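Local coordinates for protein Non-reducing end beta-L-arabinofuranosidase (PDB 5MQO) that is a GH127-family glycoside hydrolase of a gut bacterium that probably acts in the breakdown of plant pectin, perhaps as an aceric acidase, at residues Ile619-Ile624 and Ala652-Trp657; Met335-Ala340 and Thr691-Leu696; Arg675-Pro678 and Asn684-Lys687; Val363-Gly368 and Tyr427-Pro432. One frame throughout, in Å; residues are numbered along the deposited sequence.

Contact 1. Residues Ile619-Ile624 and Ala652-Trp657; sequences IDNILI and ASSESW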
loop_
_atom_site.group_PDB
_atom_site.type_symbol
_atom_site.label_atom_id
_atom_site.label_comp_id
_atom_site.label_asym_id
_atom_site.label_seq_id
_atom_site.Cartn_x
_atom_site.Cartn_y
_atom_site.Cartn_z
ATOM N N ILE A 619 1.046 30.308 -2.306
ATOM C CA ILE A 619 0.684 29.208 -1.415
ATOM C C ILE A 619 1.284 29.301 -0.016
ATOM O O ILE A 619 0.643 28.886 0.951
ATOM C CB ILE A 619 1.084 27.860 -2.061
ATOM C CG1 ILE A 619 0.489 26.665 -1.307
ATOM C CG2 ILE A 619 2.603 27.742 -2.183
ATOM C CD1 ILE A 619 0.580 25.384 -2.093
ATOM N N ASP A 620 2.499 29.831 0.105
ATOM C CA ASP A 620 3.146 29.951 1.423
ATOM C C ASP A 620 2.352 30.839 2.385
ATOM O O ASP A 620 2.337 30.568 3.579
ATOM C CB ASP A 620 4.586 30.470 1.316
ATOM C CG ASP A 620 5.549 29.477 0.682
ATOM O OD1 ASP A 620 5.307 28.252 0.647
ATOM O OD2 ASP A 620 6.598 29.950 0.228
ATOM N N ASN A 621 1.666 31.854 1.854
ATOM C CA ASN A 621 0.857 32.790 2.640
ATOM C C ASN A 621 -0.536 32.297 3.086
ATOM O O ASN A 621 -1.262 33.048 3.767
ATOM C CB ASN A 621 0.650 34.080 1.829
ATOM C CG ASN A 621 1.950 34.763 1.459
ATOM O OD1 ASN A 621 2.070 35.334 0.387
ATOM N ND2 ASN A 621 2.930 34.686 2.333
ATOM N N ILE A 622 -0.928 31.078 2.722
ATOM C CA ILE A 622 -2.248 30.560 3.072
ATOM C C ILE A 622 -2.265 30.019 4.505
ATOM O O ILE A 622 -1.479 29.134 4.813
ATOM C CB ILE A 622 -2.653 29.425 2.120
ATOM C CG1 ILE A 622 -2.672 29.897 0.652
ATOM C CG2 ILE A 622 -3.998 28.844 2.516
ATOM C CD1 ILE A 622 -3.617 31.049 0.368
ATOM N N LEU A 623 -3.145 30.549 5.372
ATOM C CA LEU A 623 -3.367 30.001 6.726
ATOM C C LEU A 623 -4.746 29.414 6.873
ATOM O O LEU A 623 -5.735 30.016 6.456
ATOM C CB LEU A 623 -3.294 31.056 7.808
ATOM C CG LEU A 623 -2.381 32.243 7.638
ATOM C CD1 LEU A 623 -2.643 33.194 8.816
ATOM C CD2 LEU A 623 -0.932 31.774 7.547
ATOM N N ILE A 624 -4.816 28.283 7.541
ATOM C CA ILE A 624 -6.077 27.625 7.780
ATOM C C ILE A 624 -6.531 27.972 9.207
ATOM O O ILE A 624 -5.908 27.518 10.160
ATOM C CB ILE A 624 -5.907 26.110 7.624
ATOM C CG1 ILE A 624 -5.431 25.759 6.210
ATOM C CG2 ILE A 624 -7.192 25.387 7.968
ATOM C CD1 ILE A 624 -6.298 26.312 5.081
ATOM N N ALA A 652 -1.802 35.696 4.471
ATOM C CA ALA A 652 -0.734 36.508 5.047
ATOM C C ALA A 652 -0.349 37.648 4.104
ATOM O O ALA A 652 -0.338 37.454 2.898
ATOM C CB ALA A 652 0.469 35.641 5.340
ATOM N N SER A 653 -0.037 38.826 4.638
ATOM C CA SER A 653 0.527 39.902 3.804
ATOM C C SER A 653 1.821 39.380 3.199
ATOM O O SER A 653 2.496 38.597 3.853
ATOM C CB SER A 653 0.827 41.146 4.638
ATOM O OG SER A 653 -0.352 41.641 5.267
ATOM N N SER A 654 2.164 39.777 1.970
ATOM C CA SER A 654 3.353 39.210 1.299
ATOM C C SER A 654 4.501 40.200 1.072
ATOM O O SER A 654 4.530 40.895 0.063
ATOM C CB SER A 654 2.970 38.506 -0.023
ATOM O OG SER A 654 2.733 39.403 -1.087
ATOM N N GLU A 655 5.435 40.248 2.026
ATOM C CA GLU A 655 6.753 40.881 1.840
ATOM C C GLU A 655 7.665 39.885 1.127
ATOM O O GLU A 655 7.535 38.683 1.344
ATOM C CB GLU A 655 7.382 41.256 3.191
ATOM C CG GLU A 655 6.537 42.173 4.091
ATOM C CD GLU A 655 7.358 42.857 5.196
ATOM O OE1 GLU A 655 8.067 42.164 5.982
ATOM O OE2 GLU A 655 7.286 44.108 5.273
ATOM N N SER A 656 8.573 40.360 0.281
ATOM C CA SER A 656 9.462 39.443 -0.432
ATOM C C SER A 656 10.472 38.785 0.523
ATOM O O SER A 656 11.163 39.476 1.286
ATOM C CB SER A 656 10.236 40.135 -1.561
ATOM O OG SER A 656 11.011 39.188 -2.303
ATOM N N TRP A 657 10.551 37.454 0.430
ATOM C CA TRP A 657 11.547 36.658 1.152
ATOM C C TRP A 657 12.970 36.586 0.509
ATOM O O TRP A 657 13.847 35.942 1.045
ATOM C CB TRP A 657 10.990 35.241 1.398
ATOM C CG TRP A 657 10.038 35.167 2.564
ATOM C CD1 TRP A 657 8.682 35.009 2.519
ATOM C CD2 TRP A 657 10.382 35.265 3.937
ATOM N NE1 TRP A 657 8.166 34.989 3.791
ATOM C CE2 TRP A 657 9.187 35.140 4.679
ATOM C CE3 TRP A 657 11.588 35.415 4.613
ATOM C CZ2 TRP A 657 9.154 35.175 6.044
ATOM C CZ3 TRP A 657 11.563 35.444 5.992
ATOM C CH2 TRP A 657 10.339 35.321 6.698
#

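Contact 2. Residues Met335-Ala340 and Thr691-Leu696; sequences MYVTGA and TVWMPL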
loop_
_atom_site.group_PDB
_atom_site.type_symbol
_atom_site.label_atom_id
_atom_site.label_comp_id
_atom_site.label_asym_id
_atom_site.label_seq_id
_atom_site.Cartn_x
_atom_site.Cartn_y
_atom_site.Cartn_z
ATOM N N MET A 335 6.246 7.701 10.248
ATOM C CA MET A 335 5.415 7.500 9.062
ATOM C C MET A 335 4.757 8.798 8.737
ATOM O O MET A 335 4.217 9.464 9.626
ATOM C CB MET A 335 4.343 6.476 9.342
ATOM C CG MET A 335 3.381 6.240 8.200
ATOM S SD MET A 335 2.226 4.928 8.604
ATOM C CE MET A 335 1.019 5.909 9.486
ATOM N N TYR A 336 4.766 9.149 7.463
ATOM C CA TYR A 336 4.016 10.319 7.031
ATOM C C TYR A 336 2.492 10.064 7.130
ATOM O O TYR A 336 2.036 8.918 7.078
ATOM C CB TYR A 336 4.438 10.730 5.640
ATOM C CG TYR A 336 5.814 11.271 5.621
ATOM C CD1 TYR A 336 6.923 10.446 5.446
ATOM C CD2 TYR A 336 6.028 12.624 5.763
ATOM C CE1 TYR A 336 8.223 10.975 5.409
ATOM C CE2 TYR A 336 7.304 13.168 5.746
ATOM C CZ TYR A 336 8.407 12.353 5.561
ATOM O OH TYR A 336 9.673 12.923 5.543
ATOM N N VAL A 337 1.717 11.135 7.259
ATOM C CA VAL A 337 0.244 11.060 7.374
ATOM C C VAL A 337 -0.476 10.362 6.205
ATOM O O VAL A 337 -1.588 9.902 6.366
ATOM C CB VAL A 337 -0.332 12.473 7.605
ATOM C CG1 VAL A 337 -0.183 13.310 6.336
ATOM C CG2 VAL A 337 -1.787 12.435 8.069
ATOM N N THR A 338 0.179 10.276 5.052
ATOM C CA THR A 338 -0.261 9.510 3.889
ATOM C C THR A 338 0.121 8.023 3.897
ATOM O O THR A 338 -0.154 7.300 2.929
ATOM C CB THR A 338 0.380 10.113 2.619
ATOM O OG1 THR A 338 1.810 10.051 2.704
ATOM C CG2 THR A 338 -0.025 11.561 2.447
ATOM N N GLY A 339 0.771 7.565 4.965
ATOM C CA GLY A 339 1.252 6.163 5.070
ATOM C C GLY A 339 2.644 5.928 4.491
ATOM O O GLY A 339 3.195 4.841 4.615
ATOM N N ALA A 340 3.234 6.963 3.899
ATOM C CA ALA A 340 4.470 6.788 3.151
ATOM C C ALA A 340 5.613 6.674 4.130
ATOM O O ALA A 340 5.500 7.153 5.253
ATOM C CB ALA A 340 4.701 7.928 2.170
ATOM N N THR A 691 1.368 21.563 -1.187
ATOM C CA THR A 691 1.733 21.251 0.201
ATOM C C THR A 691 0.589 20.470 0.827
ATOM O O THR A 691 -0.564 20.781 0.534
ATOM C CB THR A 691 2.061 22.524 1.037
ATOM O OG1 THR A 691 2.447 22.161 2.372
ATOM C CG2 THR A 691 0.868 23.471 1.129
ATOM N N VAL A 692 0.897 19.468 1.663
ATOM C CA VAL A 692 -0.124 18.808 2.469
ATOM C C VAL A 692 -0.308 19.601 3.767
ATOM O O VAL A 692 -1.409 20.009 4.101
ATOM C CB VAL A 692 0.206 17.318 2.756
ATOM C CG1 VAL A 692 -0.844 16.646 3.654
ATOM C CG2 VAL A 692 0.378 16.546 1.457
ATOM N N TRP A 693 0.766 19.828 4.501
ATOM C CA TRP A 693 0.655 20.515 5.794
ATOM C C TRP A 693 0.661 22.019 5.551
ATOM O O TRP A 693 1.438 22.491 4.719
ATOM C CB TRP A 693 1.786 20.092 6.752
ATOM C CG TRP A 693 1.603 18.736 7.225
ATOM C CD1 TRP A 693 1.952 17.617 6.577
ATOM C CD2 TRP A 693 0.972 18.325 8.435
ATOM N NE1 TRP A 693 1.607 16.515 7.310
ATOM C CE2 TRP A 693 1.004 16.922 8.463
ATOM C CE3 TRP A 693 0.417 19.010 9.524
ATOM C CZ2 TRP A 693 0.476 16.173 9.524
ATOM C CZ3 TRP A 693 -0.125 18.278 10.582
ATOM C CH2 TRP A 693 -0.091 16.872 10.574
ATOM N N MET A 694 -0.229 22.738 6.256
ATOM C CA MET A 694 -0.391 24.188 6.117
ATOM C C MET A 694 -0.382 24.860 7.490
ATOM O O MET A 694 -0.780 24.252 8.492
ATOM C CB MET A 694 -1.710 24.539 5.412
ATOM C CG MET A 694 -1.781 24.154 3.948
ATOM S SD MET A 694 -3.463 24.148 3.242
ATOM C CE MET A 694 -4.174 22.708 4.053
ATOM N N PRO A 695 0.046 26.125 7.540
ATOM C CA PRO A 695 -0.070 26.888 8.772
ATOM C C PRO A 695 -1.485 26.905 9.332
ATOM O O PRO A 695 -2.436 27.086 8.595
ATOM C CB PRO A 695 0.334 28.313 8.349
ATOM C CG PRO A 695 1.184 28.129 7.138
ATOM C CD PRO A 695 0.661 26.910 6.450
ATOM N N LEU A 696 -1.589 26.759 10.645
ATOM C CA LEU A 696 -2.850 26.763 11.375
ATOM C C LEU A 696 -2.987 28.041 12.205
ATOM O O LEU A 696 -2.072 28.383 12.938
ATOM C CB LEU A 696 -2.851 25.540 12.300
ATOM C CG LEU A 696 -4.046 25.283 13.214
ATOM C CD1 LEU A 696 -5.321 24.908 12.455
ATOM C CD2 LEU A 696 -3.664 24.204 14.218
#

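Contact 3. Residues Arg675-Pro678 and Asn684-Lys687; sequences RLIP and NRGK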
loop_
_atom_site.group_PDB
_atom_site.type_symbol
_atom_site.label_atom_id
_atom_site.label_comp_id
_atom_site.label_asym_id
_atom_site.label_seq_id
_atom_site.Cartn_x
_atom_site.Cartn_y
_atom_site.Cartn_z
ATOM N N ARG A 675 -9.231 25.968 -2.728
ATOM C CA ARG A 675 -9.843 24.681 -2.934
ATOM C C ARG A 675 -8.790 23.595 -2.662
ATOM O O ARG A 675 -7.676 23.646 -3.205
ATOM C CB ARG A 675 -10.383 24.645 -4.348
ATOM C CG ARG A 675 -10.684 23.268 -4.850
ATOM C CD ARG A 675 -11.573 23.290 -6.065
ATOM N NE ARG A 675 -10.948 23.871 -7.249
ATOM C CZ ARG A 675 -11.357 23.631 -8.496
ATOM N NH1 ARG A 675 -12.374 22.796 -8.748
ATOM N NH2 ARG A 675 -10.733 24.219 -9.510
ATOM N N LEU A 676 -9.135 22.639 -1.799
ATOM C CA LEU A 676 -8.280 21.466 -1.533
ATOM C C LEU A 676 -8.696 20.294 -2.405
ATOM O O LEU A 676 -9.886 20.100 -2.641
ATOM C CB LEU A 676 -8.358 21.077 -0.065
ATOM C CG LEU A 676 -8.007 22.207 0.917
ATOM C CD1 LEU A 676 -7.966 21.713 2.364
ATOM C CD2 LEU A 676 -6.672 22.838 0.568
ATOM N N ILE A 677 -7.723 19.536 -2.911
ATOM C CA ILE A 677 -8.006 18.282 -3.639
ATOM C C ILE A 677 -7.281 17.129 -2.962
ATOM O O ILE A 677 -6.372 17.358 -2.150
ATOM C CB ILE A 677 -7.609 18.329 -5.146
ATOM C CG1 ILE A 677 -6.092 18.439 -5.333
ATOM C CG2 ILE A 677 -8.319 19.467 -5.868
ATOM C CD1 ILE A 677 -5.632 18.002 -6.706
ATOM N N PRO A 678 -7.664 15.889 -3.285
ATOM C CA PRO A 678 -6.995 14.763 -2.650
ATOM C C PRO A 678 -5.540 14.690 -3.056
ATOM O O PRO A 678 -5.208 14.975 -4.210
ATOM C CB PRO A 678 -7.755 13.551 -3.196
ATOM C CG PRO A 678 -9.088 14.095 -3.564
ATOM C CD PRO A 678 -8.743 15.422 -4.156
ATOM N N ASN A 684 -1.664 16.514 -11.559
ATOM C CA ASN A 684 -2.281 16.116 -12.838
ATOM C C ASN A 684 -2.693 17.347 -13.675
ATOM O O ASN A 684 -3.361 17.191 -14.698
ATOM C CB ASN A 684 -3.522 15.215 -12.595
ATOM C CG ASN A 684 -3.157 13.821 -12.129
ATOM O OD1 ASN A 684 -2.919 12.928 -12.932
ATOM N ND2 ASN A 684 -3.105 13.630 -10.823
ATOM N N ARG A 685 -2.321 18.558 -13.245
ATOM C CA ARG A 685 -2.751 19.795 -13.905
ATOM C C ARG A 685 -1.546 20.718 -14.126
ATOM O O ARG A 685 -1.601 21.930 -13.945
ATOM C CB ARG A 685 -3.825 20.460 -13.060
ATOM C CG ARG A 685 -5.085 19.621 -12.881
ATOM C CD ARG A 685 -6.067 20.263 -11.896
ATOM N NE ARG A 685 -5.503 20.333 -10.547
ATOM C CZ ARG A 685 -6.031 20.975 -9.511
ATOM N NH1 ARG A 685 -5.386 20.961 -8.355
ATOM N NH2 ARG A 685 -7.172 21.637 -9.616
ATOM N N GLY A 686 -0.437 20.121 -14.516
ATOM C CA GLY A 686 0.753 20.875 -14.874
ATOM C C GLY A 686 1.676 21.065 -13.704
ATOM O O GLY A 686 1.383 20.625 -12.610
ATOM N N LYS A 687 2.811 21.698 -13.984
ATOM C CA LYS A 687 3.783 22.135 -12.988
ATOM C C LYS A 687 3.203 23.217 -12.115
ATOM O O LYS A 687 2.534 24.098 -12.607
ATOM C CB LYS A 687 5.024 22.704 -13.693
ATOM C CG LYS A 687 6.161 23.137 -12.756
ATOM C CD LYS A 687 7.553 22.803 -13.326
ATOM C CE LYS A 687 8.681 23.587 -12.647
ATOM N NZ LYS A 687 8.798 24.968 -13.211
#

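Contact 4. Residues Val363-Gly368 and Tyr427-Pro432; sequences VHQSYG and YFYTNP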
loop_
_atom_site.group_PDB
_atom_site.type_symbol
_atom_site.label_atom_id
_atom_site.label_comp_id
_atom_site.label_asym_id
_atom_site.label_seq_id
_atom_site.Cartn_x
_atom_site.Cartn_y
_atom_site.Cartn_z
ATOM N N VAL A 363 22.930 5.911 5.325
ATOM C CA VAL A 363 21.666 5.291 4.883
ATOM C C VAL A 363 21.194 6.025 3.632
ATOM O O VAL A 363 21.713 7.079 3.289
ATOM C CB VAL A 363 20.580 5.307 5.992
ATOM C CG1 VAL A 363 21.108 4.660 7.256
ATOM C CG2 VAL A 363 20.092 6.719 6.320
ATOM N N HIS A 364 20.214 5.473 2.938
ATOM C CA HIS A 364 19.621 6.164 1.779
ATOM C C HIS A 364 18.198 5.664 1.529
ATOM O O HIS A 364 17.914 4.509 1.764
ATOM C CB HIS A 364 20.506 6.027 0.519
ATOM C CG HIS A 364 20.471 4.661 -0.116
ATOM N ND1 HIS A 364 20.633 3.494 0.605
ATOM C CD2 HIS A 364 20.302 4.280 -1.408
ATOM C CE1 HIS A 364 20.566 2.459 -0.211
ATOM N NE2 HIS A 364 20.358 2.906 -1.437
ATOM N N GLN A 365 17.318 6.550 1.078
ATOM C CA GLN A 365 15.929 6.210 0.761
ATOM C C GLN A 365 15.375 5.514 1.989
ATOM O O GLN A 365 14.842 4.392 1.942
ATOM C CB GLN A 365 15.871 5.355 -0.506
ATOM C CG GLN A 365 16.914 5.764 -1.549
ATOM C CD GLN A 365 16.562 5.385 -2.972
ATOM O OE1 GLN A 365 15.811 4.453 -3.217
ATOM N NE2 GLN A 365 17.100 6.132 -3.919
ATOM N N SER A 366 15.525 6.239 3.093
ATOM C CA SER A 366 15.587 5.653 4.413
ATOM C C SER A 366 14.741 6.320 5.498
ATOM O O SER A 366 14.452 7.532 5.465
ATOM C CB SER A 366 17.046 5.641 4.880
ATOM O OG SER A 366 17.163 5.230 6.224
ATOM N N TYR A 367 14.398 5.495 6.490
ATOM C CA TYR A 367 13.800 5.954 7.722
ATOM C C TYR A 367 14.786 6.896 8.381
ATOM O O TYR A 367 15.960 6.743 8.200
ATOM C CB TYR A 367 13.492 4.756 8.639
ATOM C CG TYR A 367 12.243 3.977 8.276
ATOM C CD1 TYR A 367 10.983 4.572 8.383
ATOM C CD2 TYR A 367 12.300 2.635 7.844
ATOM C CE1 TYR A 367 9.812 3.879 8.059
ATOM C CE2 TYR A 367 11.131 1.935 7.529
ATOM C CZ TYR A 367 9.885 2.571 7.640
ATOM O OH TYR A 367 8.701 1.932 7.342
ATOM N N GLY A 368 14.291 7.874 9.132
ATOM C CA GLY A 368 15.116 8.876 9.861
ATOM C C GLY A 368 14.948 8.702 11.349
ATOM O O GLY A 368 14.515 7.613 11.787
ATOM N N TYR A 427 4.226 7.883 -13.894
ATOM C CA TYR A 427 4.547 7.429 -12.549
ATOM C C TYR A 427 5.505 8.356 -11.746
ATOM O O TYR A 427 6.399 8.996 -12.299
ATOM C CB TYR A 427 5.146 6.036 -12.618
ATOM C CG TYR A 427 4.214 5.010 -13.172
ATOM C CD1 TYR A 427 4.059 4.849 -14.555
ATOM C CD2 TYR A 427 3.490 4.160 -12.331
ATOM C CE1 TYR A 427 3.194 3.880 -15.087
ATOM C CE2 TYR A 427 2.632 3.178 -12.846
ATOM C CZ TYR A 427 2.478 3.038 -14.225
ATOM O OH TYR A 427 1.633 2.077 -14.740
ATOM N N PHE A 428 5.297 8.402 -10.430
ATOM C CA PHE A 428 6.266 8.981 -9.510
ATOM C C PHE A 428 7.174 7.901 -8.961
ATOM O O PHE A 428 6.685 6.841 -8.561
ATOM C CB PHE A 428 5.577 9.607 -8.261
ATOM C CG PHE A 428 5.128 11.028 -8.423
ATOM C CD1 PHE A 428 5.940 11.985 -9.038
ATOM C CD2 PHE A 428 3.912 11.419 -7.902
ATOM C CE1 PHE A 428 5.520 13.288 -9.159
ATOM C CE2 PHE A 428 3.481 12.715 -8.037
ATOM C CZ PHE A 428 4.284 13.653 -8.661
ATOM N N TYR A 429 8.457 8.231 -8.847
ATOM C CA TYR A 429 9.365 7.530 -7.938
ATOM C C TYR A 429 9.211 8.072 -6.485
ATOM O O TYR A 429 8.761 7.331 -5.604
ATOM C CB TYR A 429 10.798 7.676 -8.424
ATOM C CG TYR A 429 11.823 6.776 -7.746
ATOM C CD1 TYR A 429 11.867 5.388 -8.003
ATOM C CD2 TYR A 429 12.785 7.309 -6.895
ATOM C CE1 TYR A 429 12.834 4.574 -7.407
ATOM C CE2 TYR A 429 13.747 6.506 -6.296
ATOM C CZ TYR A 429 13.775 5.147 -6.556
ATOM O OH TYR A 429 14.725 4.373 -5.953
ATOM N N THR A 430 9.567 9.350 -6.239
ATOM C CA THR A 430 9.316 10.008 -4.944
ATOM C C THR A 430 7.851 10.511 -4.787
ATOM O O THR A 430 7.199 10.888 -5.765
ATOM C CB THR A 430 10.247 11.222 -4.727
ATOM O OG1 THR A 430 10.199 12.082 -5.872
ATOM C CG2 THR A 430 11.644 10.784 -4.495
ATOM N N ASN A 431 7.387 10.547 -3.538
ATOM C CA ASN A 431 6.095 11.090 -3.156
ATOM C C ASN A 431 6.251 12.173 -2.073
ATOM O O ASN A 431 5.906 11.949 -0.906
ATOM C CB ASN A 431 5.203 9.982 -2.639
ATOM C CG ASN A 431 4.741 9.088 -3.732
ATOM O OD1 ASN A 431 3.765 9.381 -4.423
ATOM N ND2 ASN A 431 5.441 8.004 -3.916
ATOM N N PRO A 432 6.723 13.365 -2.468
ATOM C CA PRO A 432 6.907 14.425 -1.494
ATOM C C PRO A 432 5.588 14.943 -0.924
ATOM O O PRO A 432 4.542 14.754 -1.533
ATOM C CB PRO A 432 7.616 15.526 -2.314
ATOM C CG PRO A 432 7.122 15.348 -3.691
ATOM C CD PRO A 432 6.795 13.881 -3.849
#

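Contact 1. Residues Ile619-Ile624 and Ala652-Trp657
The side-chain amide of N621 is the flat group at this contact, and what it meets in 652-657 all lies to one side of its plane. The carbonyl O of A652 stands above the amide carbon, N621 CG to A652 O 3.8 Å. S654 CB comes in obliquely from the same side toward the oxygen end and ends 3.3 Å from N621 OD1, while A652 CB approaches the nitrogen end at 4.0 Å from N621 ND2. With CG turned beside the backbone N (chi1 -59°), the amide is swung over the start of the loop. On that same side the methyl of A652 also packs against the root of the side chain, N621 CB to A652 CB 3.8 Å.

The bond that joins the segments is from backbone to backbone: A652 N donates to N621 O at 2.8 Å. It carries on the antiparallel pairing of strand 622-625 with strand 640-651, in the same register as L623 with R650, into the short 3-10 turn at 619-621. Further along the loop, W657 turns to a cation-pi contact with R663.

The chemistry is thus that of a strand pairing carried one step past its end, at the surface of the C-terminal domain: a main-chain bond sets the spacing, and the N621 amide adds mainly van der Waals contact.

Contact 2. Residues Met335-Ala340 and Thr691-Leu696
V337 and W693 meet because their first torsions turn them toward each other. At V337, chi1 of 70° puts CG1 between the backbone N and the carbonyl carbon, so this methyl leads toward the C-terminal strand; at W693, chi1 of -72° sets the indole beside its own backbone N and brings the pyrrole side of the ring system to the valine. V337 CG1 reaches W693 NE1 at 3.8 Å, the two side chains crossing obliquely, and V337 CB lies 4.2 Å from W693 CZ2. The same methyl touches the preceding residue, V337 CG1 to V692 CG1 4.3 Å. The contact is van der Waals packing, with the indole nitrogen itself the ring atom closest to the valine methyl.

V337 is presented by a tight type I turn, closed by G339 N donating to Y336 O at 2.8 Å. Y336 N in turn bonds A340 O at 3.1 Å, and G339, with positive phi (88°), makes the bulge that completes this loop. On the other side, T691 OG1 donates to W693 O at 2.6 Å, bracing the irregular stretch around V692; R434 also bonds T691 OG1.

The turn follows helix 317-333 and rests on helix 402-416, where T338 O takes a bond from S415. V692 and W693 back onto strand 596-601, and V692 and T338 both touch V605 of strand 604-609, so a turn backed by catalytic-domain helix 402-416 meets the C-terminal sheet here.

Contact 3. Residues Arg675-Pro678 and Asn684-Lys687
The backbones stay well apart, the nearest CA atoms being those of I677 and N684 at 11.0 Å, so strand 675-678 and the loop 684-687 meet through side chains alone, chiefly the long one of R685. R675 and I677 alternate with L676 and point to the loop, and R685 reaches back to them. Its chain bends at chi3 (-64°), which lays the guanidinium across the end of I677: NH1 of R685 sits 3.4 Å from I677 CD1 and 4.0 Å from I677 CG1. The approach to the guanidinium is oblique, and the arginine and isoleucine chains run antiparallel past one another.

Beyond the isoleucine, R675 NH2 comes near the plane of the R685 guanidinium, at its edge, 4.4 Å from R685 NH2. D612 probably makes this closeness tolerable: it forms a salt bridge with R685 NH2 and a long, weak ion pair with R675 NE, while E609 binds R685 NH1.

What results is a small charge cluster in the C-terminal domain. D612 sits between two arginines and probably offsets much of their mutual charge; the grip of D612 and E609, both outside the two segments, fixes the rotation of the R685 guanidinium, which in turn shields the tip of the buried I677.

Contact 4. Residues Val363-Gly368 and Tyr427-Pro432
The polar meeting is between the ends of Q365 and Y429: Q365 OE1, as modelled, lies 2.9 Å from Y429 OH.

In packing terms, the glutamine amide is steeply inclined to the ring (66°) and comes obliquely to the hydroxyl end of the tyrosine. Chi1 of -168° takes the Y429 ring away from its backbone N and out to the glutamine, whose own chain is extended beyond CG. The ring also meets W445, their planes at about 55°, and Q365 leans on H379.

The side chains supply the reach; the backbone sets where Q365 starts. Q365 has left-handed backbone angles, and with S366 it faces L344 as a G1 beta bulge, where the chain turns a corner at Q365. Main-chain bonds from Q365 to Y345 and A297 anchor this corner. Across from it, the backbone of 427-432 is held where F428 O is bonded to T382 OG1, and T430 OG1 is bonded to K447.

Chemically, this is a single polar meeting within the catalytic domain between a buried glutamine amide and a phenol, so the link between the two loops is local and depends on these two groups.

Overall arrangement
From the N terminus, contact 2 opens first, at 335-340, and closes last, at 691-696; the other three are nested inside its long loop, in series and without crossing. Contact 4 comes next, closing the 363-432 excursion within the catalytic domain. The chain then runs through the middle domain into the C-terminal domain, where contact 1 closes a loop of strands 622-625, 631-637 and 640-651, and contact 3 closes the short connection after strand 670-678. These two join contact 2 in one sheet: I624 N is probably hydrogen-bonded to P695 O at 2.9 Å, and L676 CD1 packs on M694 CE at 4.3 Å. Contact 2 alone of the four joins the catalytic and C-terminal domains.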